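Local coordinates for Lin2722 protein (Listeria innocua, PDB 3DS8), which is of unknown function but belongs to an alpha/beta hydrolase family and is probably a hydrolase acting through a serine nucleophile, at residues D171-G179 / K234-T244; A16-M27 / R59-E67. All blocks are in the same frame, centred on the assembly; numbering follows the deposited sequence.

Contact 1: residues D171-G179 / K234-T244; sequences DLEVLAIAG and KTYWFLEKFKT. With SO4 (sulfate ion), chain F.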
loop_
_atom_site.group_PDB
_atom_site.type_symbol
_atom_site.label_atom_id
_atom_site.label_comp_id
_atom_site.label_asym_id
_atom_site.label_seq_id
_atom_site.Cartn_x
_atom_site.Cartn_y
_atom_site.Cartn_z
ATOM N N ASP A 171 3.430 5.083 -14.802
ATOM C CA ASP A 171 3.384 6.245 -13.900
ATOM C C ASP A 171 3.276 5.894 -12.415
ATOM O O ASP A 171 3.208 6.797 -11.566
ATOM C CB ASP A 171 2.242 7.175 -14.302
ATOM C CG ASP A 171 2.413 7.701 -15.705
ATOM O OD1 ASP A 171 3.538 8.113 -16.045
ATOM O OD2 ASP A 171 1.439 7.660 -16.473
ATOM N N LEU A 172 3.266 4.605 -12.101
ATOM C CA LEU A 172 3.138 4.145 -10.703
ATOM C C LEU A 172 4.306 4.686 -9.863
ATOM O O LEU A 172 5.444 4.715 -10.311
ATOM C CB LEU A 172 3.093 2.640 -10.594
ATOM C CG LEU A 172 2.679 2.040 -9.226
ATOM C CD1 LEU A 172 1.219 2.268 -8.960
ATOM C CD2 LEU A 172 3.047 0.553 -9.075
ATOM N N GLU A 173 4.013 5.080 -8.635
ATOM C CA GLU A 173 5.053 5.550 -7.701
ATOM C C GLU A 173 4.860 4.756 -6.410
ATOM O O GLU A 173 3.771 4.715 -5.863
ATOM C CB GLU A 173 4.909 7.057 -7.430
ATOM C CG GLU A 173 5.059 7.909 -8.671
ATOM C CD GLU A 173 4.888 9.395 -8.434
ATOM O OE1 GLU A 173 4.450 9.739 -7.329
ATOM O OE2 GLU A 173 5.273 10.225 -9.328
ATOM N N VAL A 174 5.916 4.104 -5.966
ATOM C CA VAL A 174 5.831 3.126 -4.887
ATOM C C VAL A 174 6.729 3.526 -3.748
ATOM O O VAL A 174 7.910 3.842 -3.965
ATOM C CB VAL A 174 6.180 1.697 -5.385
ATOM C CG1 VAL A 174 6.213 0.740 -4.219
ATOM C CG2 VAL A 174 5.205 1.231 -6.442
ATOM N N LEU A 175 6.183 3.516 -2.534
ATOM C CA LEU A 175 6.950 3.728 -1.318
ATOM C C LEU A 175 6.776 2.495 -0.456
ATOM O O LEU A 175 5.633 2.099 -0.109
ATOM C CB LEU A 175 6.441 4.961 -0.532
ATOM C CG LEU A 175 6.978 5.133 0.886
ATOM C CD1 LEU A 175 8.489 5.317 0.864
ATOM C CD2 LEU A 175 6.223 6.358 1.572
ATOM N N ALA A 176 7.898 1.833 -0.137
ATOM C CA ALA A 176 7.899 0.673 0.730
ATOM C C ALA A 176 8.511 1.059 2.071
ATOM O O ALA A 176 9.700 1.425 2.181
ATOM C CB ALA A 176 8.705 -0.505 0.113
ATOM N N ILE A 177 7.669 1.005 3.092
ATOM C CA ILE A 177 8.050 1.241 4.461
ATOM C C ILE A 177 8.234 -0.049 5.210
ATOM O O ILE A 177 7.354 -0.958 5.155
ATOM C CB ILE A 177 6.987 2.119 5.153
ATOM C CG1 ILE A 177 7.029 3.550 4.590
ATOM C CG2 ILE A 177 7.177 2.104 6.690
ATOM C CD1 ILE A 177 5.893 4.442 5.093
ATOM N N ALA A 178 9.393 -0.207 5.840
ATOM C CA ALA A 178 9.718 -1.435 6.532
ATOM C C ALA A 178 10.202 -1.150 7.935
ATOM O O ALA A 178 10.864 -0.136 8.176
ATOM C CB ALA A 178 10.791 -2.219 5.793
ATOM N N GLY A 179 9.858 -2.035 8.862
ATOM C CA GLY A 179 10.418 -1.978 10.227
ATOM C C GLY A 179 11.495 -3.024 10.487
ATOM O O GLY A 179 11.502 -4.131 9.915
ATOM N N LYS A 234 6.276 10.153 6.476
ATOM C CA LYS A 234 6.809 9.739 5.165
ATOM C C LYS A 234 5.672 9.579 4.138
ATOM O O LYS A 234 5.823 9.936 2.967
ATOM C CB LYS A 234 7.657 8.486 5.319
ATOM C CG LYS A 234 8.546 8.208 4.114
ATOM C CD LYS A 234 9.748 9.098 4.029
ATOM C CE LYS A 234 10.551 8.825 2.750
ATOM N NZ LYS A 234 11.708 9.763 2.546
ATOM N N THR A 235 4.541 9.040 4.606
ATOM C CA THR A 235 3.379 8.843 3.797
ATOM C C THR A 235 2.817 10.194 3.337
ATOM O O THR A 235 2.511 10.392 2.163
ATOM C CB THR A 235 2.318 7.956 4.533
ATOM O OG1 THR A 235 2.870 6.647 4.740
ATOM C CG2 THR A 235 1.075 7.794 3.702
ATOM N N TYR A 236 2.643 11.130 4.273
ATOM C CA TYR A 236 2.240 12.475 3.883
ATOM C C TYR A 236 3.162 13.036 2.826
ATOM O O TYR A 236 2.693 13.544 1.797
ATOM C CB TYR A 236 2.208 13.411 5.091
ATOM C CG TYR A 236 2.054 14.851 4.690
ATOM C CD1 TYR A 236 0.777 15.378 4.295
ATOM C CD2 TYR A 236 3.156 15.691 4.656
ATOM C CE1 TYR A 236 0.640 16.658 3.930
ATOM C CE2 TYR A 236 3.031 16.995 4.251
ATOM C CZ TYR A 236 1.773 17.476 3.889
ATOM O OH TYR A 236 1.649 18.795 3.541
ATOM N N TRP A 237 4.474 12.974 3.086
ATOM C CA TRP A 237 5.464 13.480 2.133
ATOM C C TRP A 237 5.271 12.863 0.763
ATOM O O TRP A 237 5.277 13.567 -0.228
ATOM C CB TRP A 237 6.891 13.213 2.630
ATOM C CG TRP A 237 7.922 13.478 1.589
ATOM C CD1 TRP A 237 8.421 14.665 1.246
ATOM C CD2 TRP A 237 8.561 12.516 0.774
ATOM N NE1 TRP A 237 9.331 14.527 0.226
ATOM C CE2 TRP A 237 9.441 13.214 -0.077
ATOM C CE3 TRP A 237 8.487 11.129 0.673
ATOM C CZ2 TRP A 237 10.213 12.578 -1.013
ATOM C CZ3 TRP A 237 9.269 10.512 -0.260
ATOM C CH2 TRP A 237 10.135 11.245 -1.071
ATOM N N PHE A 238 5.113 11.530 0.712
ATOM C CA PHE A 238 4.995 10.861 -0.573
ATOM C C PHE A 238 3.703 11.247 -1.290
ATOM O O PHE A 238 3.680 11.484 -2.503
ATOM C CB PHE A 238 5.042 9.367 -0.336
ATOM C CG PHE A 238 5.252 8.555 -1.566
ATOM C CD1 PHE A 238 6.463 8.622 -2.253
ATOM C CD2 PHE A 238 4.261 7.692 -2.024
ATOM C CE1 PHE A 238 6.696 7.776 -3.355
ATOM C CE2 PHE A 238 4.475 6.870 -3.106
ATOM C CZ PHE A 238 5.688 6.908 -3.767
ATOM N N LEU A 239 2.624 11.386 -0.523
ATOM C CA LEU A 239 1.315 11.700 -1.100
ATOM C C LEU A 239 1.161 13.148 -1.485
ATOM O O LEU A 239 0.463 13.441 -2.447
ATOM C CB LEU A 239 0.166 11.302 -0.146
ATOM C CG LEU A 239 -0.055 9.831 0.200
ATOM C CD1 LEU A 239 -1.136 9.702 1.318
ATOM C CD2 LEU A 239 -0.414 9.021 -1.068
ATOM N N GLU A 240 1.785 14.061 -0.748
ATOM C CA GLU A 240 1.473 15.465 -0.922
ATOM C C GLU A 240 2.631 16.331 -1.384
ATOM O O GLU A 240 2.382 17.415 -1.851
ATOM C CB GLU A 240 0.877 16.025 0.372
ATOM C CG GLU A 240 -0.449 15.356 0.766
ATOM C CD GLU A 240 -1.535 15.421 -0.284
ATOM O OE1 GLU A 240 -1.591 16.416 -1.017
ATOM O OE2 GLU A 240 -2.339 14.450 -0.339
ATOM N N LYS A 241 3.864 15.876 -1.226
ATOM C CA LYS A 241 5.066 16.699 -1.511
ATOM C C LYS A 241 5.921 16.122 -2.619
ATOM O O LYS A 241 6.425 16.878 -3.472
ATOM C CB LYS A 241 5.903 16.877 -0.245
ATOM C CG LYS A 241 5.181 17.604 0.861
ATOM C CD LYS A 241 4.785 18.980 0.424
ATOM C CE LYS A 241 4.302 19.861 1.560
ATOM N NZ LYS A 241 4.261 21.268 1.147
ATOM N N PHE A 242 6.066 14.802 -2.633
ATOM C CA PHE A 242 6.880 14.131 -3.629
ATOM C C PHE A 242 6.244 14.239 -5.015
ATOM O O PHE A 242 5.097 13.835 -5.222
ATOM C CB PHE A 242 7.095 12.664 -3.270
ATOM C CG PHE A 242 7.874 11.904 -4.327
ATOM C CD1 PHE A 242 9.189 12.178 -4.540
ATOM C CD2 PHE A 242 7.251 10.935 -5.112
ATOM C CE1 PHE A 242 9.927 11.501 -5.525
ATOM C CE2 PHE A 242 7.976 10.253 -6.110
ATOM C CZ PHE A 242 9.310 10.532 -6.297
ATOM N N LYS A 243 7.022 14.740 -5.967
ATOM C CA LYS A 243 6.543 14.836 -7.337
ATOM C C LYS A 243 7.742 14.561 -8.236
ATOM O O LYS A 243 8.840 15.014 -7.948
ATOM C CB LYS A 243 5.994 16.243 -7.601
ATOM C CG LYS A 243 4.698 16.639 -6.828
ATOM C CD LYS A 243 3.386 16.268 -7.613
ATOM C CE LYS A 243 2.059 16.343 -6.754
ATOM N NZ LYS A 243 0.824 15.667 -7.415
ATOM N N THR A 244 7.540 13.807 -9.308
ATOM C CA THR A 244 8.636 13.563 -10.257
ATOM C C THR A 244 8.049 13.285 -11.631
ATOM O O THR A 244 6.968 12.719 -11.758
ATOM C CB THR A 244 9.577 12.359 -9.797
ATOM O OG1 THR A 244 10.772 12.329 -10.621
ATOM C CG2 THR A 244 8.839 11.019 -9.885
HETATM S S SO4 F . 3.308 12.747 -9.188
HETATM O O1 SO4 F . 2.876 13.657 -10.264
HETATM O O2 SO4 F . 4.789 12.613 -9.346
HETATM O O3 SO4 F . 2.932 13.277 -7.856
HETATM O O4 SO4 F . 2.557 11.467 -9.263
#

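Contact 2: residues A16-M27 / R59-E67; sequences ASSLDKMADQLM and RPIIKFGFE. With SO4 (sulfate ion), chain C.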
loop_
_atom_site.group_PDB
_atom_site.type_symbol
_atom_site.label_atom_id
_atom_site.label_comp_id
_atom_site.label_asym_id
_atom_site.label_seq_id
_atom_site.Cartn_x
_atom_site.Cartn_y
_atom_site.Cartn_z
ATOM N N ALA A 16 -12.114 -0.896 8.626
ATOM C CA ALA A 16 -12.106 0.443 7.975
ATOM C C ALA A 16 -11.633 1.565 8.895
ATOM O O ALA A 16 -11.453 2.681 8.443
ATOM C CB ALA A 16 -13.508 0.763 7.370
ATOM N N SER A 17 -11.437 1.277 10.173
ATOM C CA SER A 17 -10.957 2.288 11.133
ATOM C C SER A 17 -9.481 2.141 11.443
ATOM O O SER A 17 -8.905 2.962 12.153
ATOM C CB SER A 17 -11.730 2.129 12.441
ATOM O OG SER A 17 -13.049 2.523 12.224
ATOM N N SER A 18 -8.862 1.091 10.899
ATOM C CA SER A 18 -7.508 0.757 11.294
ATOM C C SER A 18 -6.475 1.865 10.971
ATOM O O SER A 18 -5.451 1.954 11.647
ATOM C CB SER A 18 -7.064 -0.519 10.610
ATOM O OG SER A 18 -7.718 -1.701 11.084
ATOM N N LEU A 19 -6.676 2.621 9.892
ATOM C CA LEU A 19 -5.728 3.687 9.511
ATOM C C LEU A 19 -6.270 5.083 9.919
ATOM O O LEU A 19 -5.897 6.109 9.342
ATOM C CB LEU A 19 -5.374 3.637 8.022
ATOM C CG LEU A 19 -4.273 2.639 7.668
ATOM C CD1 LEU A 19 -4.701 1.158 7.945
ATOM C CD2 LEU A 19 -3.783 2.815 6.176
ATOM N N ASP A 20 -7.121 5.122 10.930
ATOM C CA ASP A 20 -7.664 6.408 11.397
ATOM C C ASP A 20 -6.618 7.357 11.975
ATOM O O ASP A 20 -6.828 8.575 11.944
ATOM C CB ASP A 20 -8.797 6.221 12.402
ATOM C CG ASP A 20 -10.164 5.937 11.729
ATOM O OD1 ASP A 20 -10.303 5.987 10.477
ATOM O OD2 ASP A 20 -11.111 5.690 12.471
ATOM N N LYS A 21 -5.497 6.862 12.501
ATOM C CA LYS A 21 -4.531 7.822 13.037
ATOM C C LYS A 21 -4.008 8.656 11.869
ATOM O O LYS A 21 -3.986 9.907 11.925
ATOM C CB LYS A 21 -3.418 7.173 13.809
ATOM C CG LYS A 21 -2.470 8.176 14.470
ATOM C CD LYS A 21 -1.335 7.506 15.192
ATOM C CE LYS A 21 -0.392 8.501 15.898
ATOM N NZ LYS A 21 0.764 7.840 16.590
HETATM N N MSE A 22 -3.574 7.952 10.841
HETATM C CA MSE A 22 -3.144 8.578 9.592
HETATM C C MSE A 22 -4.208 9.472 8.978
HETATM O O MSE A 22 -3.956 10.642 8.651
HETATM C CB MSE A 22 -2.767 7.510 8.569
HETATM C CG MSE A 22 -2.282 8.122 7.305
HETATM SE SE MSE A 22 -1.771 6.651 6.133
HETATM C CE MSE A 22 -0.106 6.089 7.077
ATOM N N ALA A 23 -5.414 8.934 8.818
ATOM C CA ALA A 23 -6.485 9.710 8.230
ATOM C C ALA A 23 -6.774 10.991 8.994
ATOM O O ALA A 23 -6.980 12.062 8.386
ATOM C CB ALA A 23 -7.742 8.863 8.065
ATOM N N ASP A 24 -6.833 10.894 10.320
ATOM C CA ASP A 24 -7.113 12.052 11.161
ATOM C C ASP A 24 -6.011 13.110 11.013
ATOM O O ASP A 24 -6.293 14.291 10.990
ATOM C CB ASP A 24 -7.266 11.652 12.642
ATOM C CG ASP A 24 -8.611 10.955 12.953
ATOM O OD1 ASP A 24 -9.500 10.896 12.058
ATOM O OD2 ASP A 24 -8.762 10.483 14.117
ATOM N N GLN A 25 -4.753 12.681 10.935
ATOM C CA GLN A 25 -3.666 13.611 10.711
ATOM C C GLN A 25 -3.808 14.325 9.332
ATOM O O GLN A 25 -3.653 15.544 9.237
ATOM C CB GLN A 25 -2.314 12.936 10.871
ATOM C CG GLN A 25 -1.891 12.788 12.325
ATOM C CD GLN A 25 -0.466 12.294 12.481
ATOM O OE1 GLN A 25 -0.270 11.170 12.933
ATOM N NE2 GLN A 25 0.505 13.075 12.045
ATOM N N LEU A 26 -4.123 13.576 8.293
ATOM C CA LEU A 26 -4.296 14.174 6.967
ATOM C C LEU A 26 -5.467 15.153 6.938
ATOM O O LEU A 26 -5.360 16.227 6.324
ATOM C CB LEU A 26 -4.511 13.104 5.907
ATOM C CG LEU A 26 -3.326 12.202 5.617
ATOM C CD1 LEU A 26 -3.773 11.072 4.676
ATOM C CD2 LEU A 26 -2.137 12.958 5.045
HETATM N N MSE A 27 -6.570 14.824 7.647
HETATM C CA MSE A 27 -7.748 15.663 7.651
HETATM C C MSE A 27 -7.718 16.810 8.671
HETATM O O MSE A 27 -8.362 17.847 8.455
HETATM C CB MSE A 27 -9.010 14.791 7.849
HETATM C CG MSE A 27 -9.152 13.900 6.663
HETATM SE SE MSE A 27 -10.742 12.823 6.821
HETATM C CE MSE A 27 -12.104 14.224 6.543
ATOM N N ARG A 59 -8.507 15.791 -2.086
ATOM C CA ARG A 59 -7.826 14.533 -1.761
ATOM C C ARG A 59 -8.697 13.635 -0.880
ATOM O O ARG A 59 -8.291 13.183 0.191
ATOM C CB ARG A 59 -6.458 14.838 -1.100
ATOM C CG ARG A 59 -5.582 15.689 -2.002
ATOM C CD ARG A 59 -5.028 14.833 -3.114
ATOM N NE ARG A 59 -3.875 14.030 -2.679
ATOM C CZ ARG A 59 -3.547 12.824 -3.139
ATOM N NH1 ARG A 59 -4.336 12.141 -3.975
ATOM N NH2 ARG A 59 -2.429 12.266 -2.711
ATOM N N PRO A 60 -9.899 13.326 -1.356
ATOM C CA PRO A 60 -10.834 12.630 -0.477
ATOM C C PRO A 60 -10.299 11.261 -0.073
ATOM O O PRO A 60 -9.723 10.546 -0.881
ATOM C CB PRO A 60 -12.105 12.528 -1.313
ATOM C CG PRO A 60 -11.623 12.600 -2.710
ATOM C CD PRO A 60 -10.478 13.557 -2.689
ATOM N N ILE A 61 -10.478 10.925 1.191
ATOM C CA ILE A 61 -10.030 9.665 1.746
ATOM C C ILE A 61 -11.142 8.596 1.660
ATOM O O ILE A 61 -12.310 8.822 2.030
ATOM C CB ILE A 61 -9.529 9.872 3.188
ATOM C CG1 ILE A 61 -8.249 10.729 3.164
ATOM C CG2 ILE A 61 -9.288 8.508 3.913
ATOM C CD1 ILE A 61 -7.800 11.130 4.546
ATOM N N ILE A 62 -10.766 7.435 1.153
ATOM C CA ILE A 62 -11.642 6.267 1.148
ATOM C C ILE A 62 -11.135 5.257 2.179
ATOM O O ILE A 62 -10.118 4.579 1.989
ATOM C CB ILE A 62 -11.727 5.624 -0.249
ATOM C CG1 ILE A 62 -11.985 6.685 -1.339
ATOM C CG2 ILE A 62 -12.757 4.427 -0.235
ATOM C CD1 ILE A 62 -13.262 7.494 -1.256
ATOM N N LYS A 63 -11.817 5.209 3.306
ATOM C CA LYS A 63 -11.479 4.270 4.362
ATOM C C LYS A 63 -12.100 2.935 3.988
ATOM O O LYS A 63 -13.309 2.772 4.011
ATOM C CB LYS A 63 -12.002 4.765 5.707
ATOM C CG LYS A 63 -11.429 6.113 6.091
ATOM C CD LYS A 63 -11.842 6.530 7.508
ATOM C CE LYS A 63 -11.288 7.878 7.858
ATOM N NZ LYS A 63 -11.769 8.322 9.204
ATOM N N PHE A 64 -11.258 1.975 3.670
ATOM C CA PHE A 64 -11.751 0.726 3.095
ATOM C C PHE A 64 -11.732 -0.429 4.093
ATOM O O PHE A 64 -10.776 -0.583 4.852
ATOM C CB PHE A 64 -10.941 0.371 1.847
ATOM C CG PHE A 64 -11.649 -0.555 0.941
ATOM C CD1 PHE A 64 -12.512 -0.063 -0.021
ATOM C CD2 PHE A 64 -11.488 -1.920 1.067
ATOM C CE1 PHE A 64 -13.208 -0.905 -0.850
ATOM C CE2 PHE A 64 -12.176 -2.788 0.231
ATOM C CZ PHE A 64 -13.048 -2.283 -0.730
ATOM N N GLY A 65 -12.760 -1.274 4.064
ATOM C CA GLY A 65 -12.785 -2.422 4.938
ATOM C C GLY A 65 -13.183 -3.681 4.202
ATOM O O GLY A 65 -14.155 -3.680 3.494
ATOM N N PHE A 66 -12.447 -4.760 4.419
ATOM C CA PHE A 66 -12.864 -6.099 3.993
ATOM C C PHE A 66 -13.513 -6.852 5.148
ATOM O O PHE A 66 -12.856 -7.117 6.167
ATOM C CB PHE A 66 -11.645 -6.890 3.541
ATOM C CG PHE A 66 -10.983 -6.357 2.313
ATOM C CD1 PHE A 66 -11.528 -6.604 1.076
ATOM C CD2 PHE A 66 -9.823 -5.598 2.391
ATOM C CE1 PHE A 66 -10.918 -6.122 -0.087
ATOM C CE2 PHE A 66 -9.242 -5.068 1.252
ATOM C CZ PHE A 66 -9.779 -5.372 -0.009
ATOM N N GLU A 67 -14.779 -7.253 5.007
ATOM C CA GLU A 67 -15.419 -8.046 6.076
ATOM C C GLU A 67 -14.650 -9.363 6.317
ATOM O O GLU A 67 -14.530 -9.835 7.460
ATOM C CB GLU A 67 -16.857 -8.415 5.728
ATOM C CG GLU A 67 -17.511 -9.204 6.876
ATOM C CD GLU A 67 -19.031 -9.038 7.024
ATOM O OE1 GLU A 67 -19.712 -8.527 6.103
ATOM O OE2 GLU A 67 -19.537 -9.432 8.106
HETATM S S SO4 C . -4.344 -3.340 11.217
HETATM O O1 SO4 C . -4.285 -2.578 10.105
HETATM O O2 SO4 C . -3.054 -3.410 11.969
HETATM O O3 SO4 C . -5.339 -2.785 12.157
HETATM O O4 SO4 C . -4.708 -4.746 10.862
HETATM O O HOH W 1 -13.487 5.708 10.715
HETATM O O HOH W 2 -10.383 10.795 9.505
#

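Contact 1: residues D171-G179 / K234-T244
Glu-173, at the start of strand 173-179, meets both the last turn of helix 234-240 and the loop that follows it. Its CB lies 3.7 Å from CZ of the Phe-238 ring, and its carbonyl carbon sits at the edge of that ring, near its plane. With CG anti to the carbonyl carbon (chi1 -61°) and the chain extended beyond it, the carboxylate is carried past the ring to Phe-242, whose edge comes 3.8 Å from OE1 at CE2, and to the methyl CG2 of Thr-244. OE1 forms a salt bridge with Lys-126, which also binds the sulfate ion. OE2 is modelled too close to sulfate O2 to interpret. The same sulfate oxygen accepts a nearly straight bond from Thr-244 N (3.0 Å, 167°), and the ion probably comes from the crystallisation liquor. Val-174 turns its side chain to the other face of the sheet, leaving its backbone near Phe-238 CZ. Leu-175 supplies the central apolar contact: its CB stands almost exactly over the middle of the Phe-238 face, 3.6 Å from the centroid, in a CH-pi contact, while CD2 reaches Phe-238 CB and the aliphatic start of Lys-234. Ile-177 ends the row, its CD1 3.8 Å from Thr-235 OG1, a hydroxyl already bonded to Ser-231 O. Strand and helix run nearly antiparallel, their axes 10.0 Å apart. Phe-238 and Thr-235 also touch Val-128 of strand 123-130, and Trp-237 touches Ile-211 of strand 209-216, so the helix lies along its strand and reaches both neighbours.

Contact 2: residues A16-M27 / R59-E67
Ile-61 of strand 61-66 points its CD1 at Met-27, Leu-26 and Ala-23 on the sheet-facing side of helix 20-27, at the close-packed end of the contact. Selenomethionine Met-27 brings CG to within 3.7 Å of Ile-61 CD1, Leu-26 CD1 lies 4.0 Å from the same methyl, and Ala-23 adds its CB. Leu-8 of the adjacent strand 6-9 touches both Ala-23 and Ile-61, continuing the apolar layer. At the other end of the contact the backbones themselves come together: Ala-16 CA is 3.5 Å from Phe-64 O in a CA-H...O contact, and the Ala-16 methyl rests against the backbone at Gly-65.

The outer side is polar and hydrated. Lys-63 leaves the strand with an extended chain, its CB beside Ala-16 O and its CE over the Ala-23 methyl at 3.7 Å. Its NZ makes a salt bridge with Asp-20 OD1 (3.0 Å), arriving from above the carboxylate plane, 56° out of it. A water donates to Asp-24 OD1 and accepts from Lys-63 NZ (2.9 Å), so the second acid is joined to the amine indirectly. Another water donates to Asp-20 OD2 and receives a weak bond from the same amine.

The helix runs nearly antiparallel to the strand, at 168°. Linking parallel strands 6-9 and 36-42 over strand 61-66 between them, helix 20-30 forms a beta-alpha-beta crossover, consistent with the family's alpha/beta hydrolase fold.

From the N terminus, the chain leaves strand 6-9, forms helix 20-30 and passes through strands 36-42 and 46-50 before strand 61-66 closes contact 2. Strands and helices of the middle of the chain follow, including Ser-102 at a probable nucleophile elbow, before contact 1 opens at 171-179 and closes on 234-244. The two loops are therefore in series, neither nested nor crossed. Both reach the same sheet, their strands separated by three others and the contact centres about 17 Å apart. Arg-59 NE, just before strand 61-66, makes a salt bridge to Glu-240 OE2 (2.8 Å) at the end of helix 229-240, while Tyr-236 on Leu-26 and Thr-235 on Met-22 join this helix to helix 20-30.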